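Local coordinates for xylanase Y (Bacillus halodurans, PDB 1WU4), which hydrolyses xylooligosaccharides of three or more units, releasing xylose from the reducing end with inversion of anomeric configuration, at residues K183-I188 / S197-H202; P242-Y247 / F261-R266. The protein carries 1 engineered substitution. All coordinates share one frame; numbering follows the deposited sequence.

Overall arrangement
Interactions 1 and 2 follow one another along the chain, their centres 11 Å apart, and meet beside the active site. The probable hydrogen bond between S197 OG and R266 NH2, 2.9 Å, joins the 197-202 segment to the 261-266 segment, while the F187 ring of 183-188 meets the Y244 ring of 242-247. Interaction 2 holds D263, by similarity the proton acceptor; its side chain lies about 6 Å from that of E70, the proton donor by similarity. Interaction 1 brings Y198 to within about 4 Å of the D263 side chain and about 7 Å of that of E70 (nearest approaches). Both contacts thus lie at the presumed catalytic centre.

Interaction 1 of 2, residues K183-I188 / S197-H202; sequences KLIKFI and SYHLPH
I185 sets its CG2 methyl over one face of the H199 imidazole, 3.7 Å from the ring centroid to CG2 and 14° off the normal, a CH-pi contact almost over the ring centre. The isoleucine sends CG1 anti to its backbone N (chi1 -172°), which leaves CG2 as the branch facing the ring; the two side chains run past each other in opposite directions. L184 comes to the same imidazole at its edge, CD2 lying 3.9 Å from H199 CE1. Both ring nitrogens are engaged: ND1 bonds to S226 OG of helix 216-233 and NE2 to S194 OG, a hydroxyl that also bonds to I185 O, so the ring is fixed in rotation while the methyl rests on it. With an alanine at H199, the I185 methyl would probably lose the surface it packs on, and the S194 and S226 hydroxyls their imidazole mates.

In the (alpha/alpha)6 barrel of this glycoside hydrolase family 8 enzyme, the pairing ties the long loop after helix 154-167 to the turn leading into helix 201-210, where L200 takes the N-cap position.

Y198 meets the loop further along. I185 CG2 touches its CB at 3.9 Å, and the ring presents its edge to the backbone, CE2 lying 3.5 Å from F187 O close to the ring plane. F187 carries its ring back toward the tyrosine, bringing CD1 to 4.0 Å from Y198 CE2, while CE1 reaches the Y198 hydroxyl obliquely. One water bridges the two residues: it donates to F187 O at 2.8 Å and lies 2.7 Å from Y198 OH. The CE1 edge of Y198 lies near D263, by similarity the proton acceptor.

Interaction 2 of 2, residues P242-Y247 / F261-R266; sequences PEYAYY and FSDSYR
E243 reaches across to the backbone of D263: D263 N donates to E243 OE2 at 3.0 Å in a nearly straight bond (171°), using the anti lone pair of the oxygen. The glutamate gets there with CG beside its own backbone N (chi1 -69°) and the chain extended beyond it. Its carboxylate carbon CD rests 3.5 Å from F261 CB, and CG packs at 3.4 Å against S264 OG. The D263 carboxylate stands almost perpendicular to that of E243, their planes 86° apart, with D263 OD1 3.7 Å from E243 OE2. Y244 adds the edge of its ring, CE1 lying 4.1 Å from D263 OD2.

Around this first shell, other groups fix the turn that carries D263, the probable proton acceptor. S264 OG accepts from F261 N at 3.3 Å and also bonds to A241 O, tying the turn back to the residue just before P242. R266 folds back onto D263: its NE donates to D263 O, which R266 N also reaches, while NH2 forms a salt bridge with D263 OD2 at 3.5 Å. Since R266 NH1 is salt-bridged to E70, one guanidinium links both presumed catalytic carboxylates and is likely to help hold their spacing.

Further out, Y244 stacks on Y257 and the F261 ring takes a cation-pi contact from R305. Past Y244 the chain enters strand 245-246, antiparallel to strand 193-194; past S264 it enters helix 265-278, which sets Y265 against helix 320-329.

Interaction 1 of 2, residues K183-I188 / S197-H202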
# COMPACT_ATOMS: atom_id res chain seq x y z
N LYS A 183 10.36 -3.95 16.60
CA LYS A 183 10.48 -3.21 15.34
C LYS A 183 9.36 -3.47 14.34
O LYS A 183 9.56 -3.30 13.14
CB LYS A 183 11.83 -3.51 14.66
CG LYS A 183 13.06 -3.06 15.44
CD LYS A 183 13.34 -3.96 16.64
CE LYS A 183 14.66 -3.59 17.30
NZ LYS A 183 14.69 -2.16 17.73
N LEU A 184 8.19 -3.87 14.83
CA LEU A 184 7.06 -4.16 13.96
C LEU A 184 6.03 -3.04 13.97
O LEU A 184 5.71 -2.49 15.02
CB LEU A 184 6.37 -5.45 14.40
CG LEU A 184 7.20 -6.74 14.41
CD1 LEU A 184 6.35 -7.87 14.96
CD2 LEU A 184 7.68 -7.08 13.01
N ILE A 185 5.50 -2.71 12.79
CA ILE A 185 4.47 -1.68 12.69
C ILE A 185 3.23 -2.23 13.39
O ILE A 185 2.98 -3.44 13.37
CB ILE A 185 4.16 -1.34 11.20
CG1 ILE A 185 3.24 -0.12 11.13
CG2 ILE A 185 3.53 -2.55 10.50
CD1 ILE A 185 3.01 0.37 9.71
N LYS A 186 2.46 -1.35 14.02
CA LYS A 186 1.26 -1.74 14.75
C LYS A 186 -0.00 -1.49 13.92
O LYS A 186 0.03 -0.73 12.96
CB LYS A 186 1.12 -0.94 16.04
CG LYS A 186 2.31 -0.93 16.97
CD LYS A 186 2.03 0.08 18.08
CE LYS A 186 3.16 0.21 19.07
NZ LYS A 186 2.82 1.27 20.06
N PHE A 187 -1.10 -2.13 14.31
CA PHE A 187 -2.37 -1.93 13.63
C PHE A 187 -2.78 -0.47 13.88
O PHE A 187 -3.20 0.23 12.96
CB PHE A 187 -3.44 -2.87 14.17
CG PHE A 187 -4.83 -2.49 13.77
CD1 PHE A 187 -5.16 -2.35 12.43
CD2 PHE A 187 -5.79 -2.21 14.74
CE1 PHE A 187 -6.43 -1.92 12.05
CE2 PHE A 187 -7.06 -1.78 14.37
CZ PHE A 187 -7.37 -1.63 13.02
N ILE A 188 -2.68 -0.04 15.14
CA ILE A 188 -2.94 1.35 15.53
C ILE A 188 -2.00 1.62 16.70
O ILE A 188 -1.53 0.69 17.35
CB ILE A 188 -4.43 1.63 15.92
CG1 ILE A 188 -4.91 0.67 17.00
CG2 ILE A 188 -5.31 1.55 14.68
CD1 ILE A 188 -6.35 0.94 17.44
N SER A 197 -0.68 -6.86 6.07
CA SER A 197 -0.69 -6.02 4.87
C SER A 197 -0.04 -4.65 5.06
O SER A 197 0.25 -3.96 4.08
CB SER A 197 -2.13 -5.83 4.37
OG SER A 197 -2.87 -4.96 5.21
N TYR A 198 0.19 -4.25 6.31
CA TYR A 198 0.82 -2.96 6.62
C TYR A 198 2.34 -3.03 6.53
O TYR A 198 3.01 -2.00 6.51
CB TYR A 198 0.46 -2.53 8.04
CG TYR A 198 -0.94 -2.02 8.27
CD1 TYR A 198 -1.97 -2.25 7.36
CD2 TYR A 198 -1.25 -1.34 9.45
CE1 TYR A 198 -3.28 -1.81 7.62
CE2 TYR A 198 -2.54 -0.90 9.72
CZ TYR A 198 -3.55 -1.14 8.81
OH TYR A 198 -4.83 -0.71 9.09
N HIS A 199 2.89 -4.24 6.50
CA HIS A 199 4.34 -4.40 6.46
C HIS A 199 4.95 -4.15 5.09
O HIS A 199 4.69 -4.88 4.14
CB HIS A 199 4.70 -5.79 6.98
CG HIS A 199 4.43 -5.96 8.44
ND1 HIS A 199 5.42 -5.87 9.40
CD2 HIS A 199 3.26 -6.12 9.11
CE1 HIS A 199 4.87 -5.96 10.59
NE2 HIS A 199 3.57 -6.11 10.45
N LEU A 200 5.76 -3.10 5.02
CA LEU A 200 6.40 -2.69 3.78
C LEU A 200 7.91 -2.60 3.99
O LEU A 200 8.48 -1.51 4.07
CB LEU A 200 5.85 -1.32 3.36
CG LEU A 200 4.32 -1.21 3.30
CD1 LEU A 200 3.93 0.24 3.05
CD2 LEU A 200 3.77 -2.13 2.22
N PRO A 201 8.58 -3.77 4.06
CA PRO A 201 10.03 -3.76 4.26
C PRO A 201 10.79 -2.94 3.23
O PRO A 201 11.80 -2.31 3.55
CB PRO A 201 10.40 -5.25 4.23
CG PRO A 201 9.32 -5.86 3.40
CD PRO A 201 8.08 -5.13 3.85
N HIS A 202 10.28 -2.93 2.00
CA HIS A 202 10.91 -2.16 0.93
C HIS A 202 10.82 -0.66 1.19
O HIS A 202 11.71 0.10 0.80
CB HIS A 202 10.32 -2.54 -0.44
CG HIS A 202 8.82 -2.61 -0.46
ND1 HIS A 202 8.09 -3.37 0.43
CD2 HIS A 202 7.92 -2.03 -1.29
CE1 HIS A 202 6.81 -3.26 0.15
NE2 HIS A 202 6.67 -2.46 -0.89
O HOH W 1 -5.12 1.05 11.13

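Interaction 2 of 2, residues P242-Y247 / F261-R266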
# COMPACT_ATOMS: atom_id res chain seq x y z
N PRO A 242 -3.71 -13.42 7.47
CA PRO A 242 -4.91 -12.86 8.10
C PRO A 242 -4.87 -11.34 8.00
O PRO A 242 -3.81 -10.76 7.76
CB PRO A 242 -4.80 -13.34 9.54
CG PRO A 242 -3.31 -13.30 9.77
CD PRO A 242 -2.77 -13.91 8.49
N GLU A 243 -6.02 -10.69 8.18
CA GLU A 243 -6.06 -9.23 8.12
C GLU A 243 -5.31 -8.64 9.32
O GLU A 243 -4.49 -7.75 9.15
CB GLU A 243 -7.51 -8.75 8.08
CG GLU A 243 -8.20 -9.09 6.78
CD GLU A 243 -9.59 -8.50 6.69
OE1 GLU A 243 -10.49 -8.99 7.41
OE2 GLU A 243 -9.78 -7.55 5.90
N TYR A 244 -5.62 -9.13 10.52
CA TYR A 244 -4.93 -8.70 11.74
C TYR A 244 -4.21 -9.92 12.30
O TYR A 244 -4.71 -11.04 12.20
CB TYR A 244 -5.90 -8.22 12.83
CG TYR A 244 -6.71 -6.97 12.56
CD1 TYR A 244 -6.62 -6.26 11.36
CD2 TYR A 244 -7.62 -6.52 13.51
CE1 TYR A 244 -7.43 -5.14 11.12
CE2 TYR A 244 -8.43 -5.42 13.29
CZ TYR A 244 -8.34 -4.74 12.09
OH TYR A 244 -9.18 -3.67 11.88
N ALA A 245 -3.06 -9.70 12.92
CA ALA A 245 -2.30 -10.79 13.51
C ALA A 245 -1.56 -10.29 14.73
O ALA A 245 -1.16 -9.13 14.80
CB ALA A 245 -1.32 -11.36 12.50
N TYR A 246 -1.39 -11.16 15.71
CA TYR A 246 -0.66 -10.81 16.92
C TYR A 246 0.82 -10.74 16.54
O TYR A 246 1.20 -11.15 15.44
CB TYR A 246 -0.88 -11.87 17.99
CG TYR A 246 -2.31 -11.97 18.45
CD1 TYR A 246 -2.91 -10.92 19.15
CD2 TYR A 246 -3.07 -13.11 18.19
CE1 TYR A 246 -4.23 -11.01 19.57
CE2 TYR A 246 -4.40 -13.21 18.61
CZ TYR A 246 -4.97 -12.15 19.30
OH TYR A 246 -6.28 -12.25 19.73
N TYR A 247 1.65 -10.24 17.44
CA TYR A 247 3.08 -10.17 17.14
C TYR A 247 3.64 -11.58 16.97
O TYR A 247 4.63 -11.77 16.28
CB TYR A 247 3.85 -9.45 18.24
CG TYR A 247 3.53 -7.98 18.39
CD1 TYR A 247 3.32 -7.17 17.27
CD2 TYR A 247 3.49 -7.39 19.65
CE1 TYR A 247 3.08 -5.80 17.40
CE2 TYR A 247 3.25 -6.02 19.79
CZ TYR A 247 3.05 -5.24 18.67
OH TYR A 247 2.82 -3.89 18.82
N PHE A 261 -9.04 -11.77 3.90
CA PHE A 261 -10.05 -10.90 3.35
C PHE A 261 -9.41 -9.60 2.83
O PHE A 261 -8.20 -9.54 2.62
CB PHE A 261 -11.13 -10.60 4.40
CG PHE A 261 -12.51 -10.38 3.81
CD1 PHE A 261 -13.25 -9.27 4.16
CD2 PHE A 261 -13.06 -11.30 2.92
CE1 PHE A 261 -14.53 -9.06 3.64
CE2 PHE A 261 -14.34 -11.11 2.39
CZ PHE A 261 -15.07 -9.98 2.75
N SER A 262 -10.24 -8.58 2.66
CA SER A 262 -9.80 -7.29 2.10
C SER A 262 -8.40 -6.78 2.40
O SER A 262 -7.64 -6.49 1.47
CB SER A 262 -10.84 -6.23 2.46
OG SER A 262 -12.13 -6.68 2.08
N ASP A 263 -8.04 -6.63 3.67
CA ASP A 263 -6.70 -6.14 4.02
C ASP A 263 -5.60 -7.05 3.47
O ASP A 263 -4.62 -6.59 2.89
CB ASP A 263 -6.53 -6.06 5.54
CG ASP A 263 -7.08 -4.79 6.15
OD1 ASP A 263 -8.07 -4.24 5.63
OD2 ASP A 263 -6.51 -4.34 7.17
N SER A 264 -5.80 -8.35 3.67
CA SER A 264 -4.86 -9.40 3.29
C SER A 264 -4.38 -9.41 1.85
O SER A 264 -3.25 -9.81 1.57
CB SER A 264 -5.48 -10.78 3.56
OG SER A 264 -6.06 -10.86 4.85
N TYR A 265 -5.25 -9.01 0.93
CA TYR A 265 -4.91 -9.03 -0.48
C TYR A 265 -3.61 -8.30 -0.80
O TYR A 265 -2.86 -8.71 -1.69
CB TYR A 265 -6.05 -8.45 -1.32
CG TYR A 265 -7.40 -9.11 -1.10
CD1 TYR A 265 -7.50 -10.35 -0.47
CD2 TYR A 265 -8.57 -8.49 -1.53
CE1 TYR A 265 -8.74 -10.96 -0.29
CE2 TYR A 265 -9.81 -9.09 -1.35
CZ TYR A 265 -9.89 -10.32 -0.73
OH TYR A 265 -11.12 -10.91 -0.55
N ARG A 266 -3.34 -7.23 -0.07
CA ARG A 266 -2.15 -6.44 -0.31
C ARG A 266 -0.83 -7.13 0.01
O ARG A 266 0.22 -6.71 -0.48
CB ARG A 266 -2.26 -5.12 0.44
CG ARG A 266 -3.44 -4.29 -0.04
CD ARG A 266 -3.71 -3.08 0.83
NE ARG A 266 -4.06 -3.47 2.19
CZ ARG A 266 -4.62 -2.65 3.07
NH1 ARG A 266 -4.91 -1.40 2.72
NH2 ARG A 266 -4.90 -3.07 4.29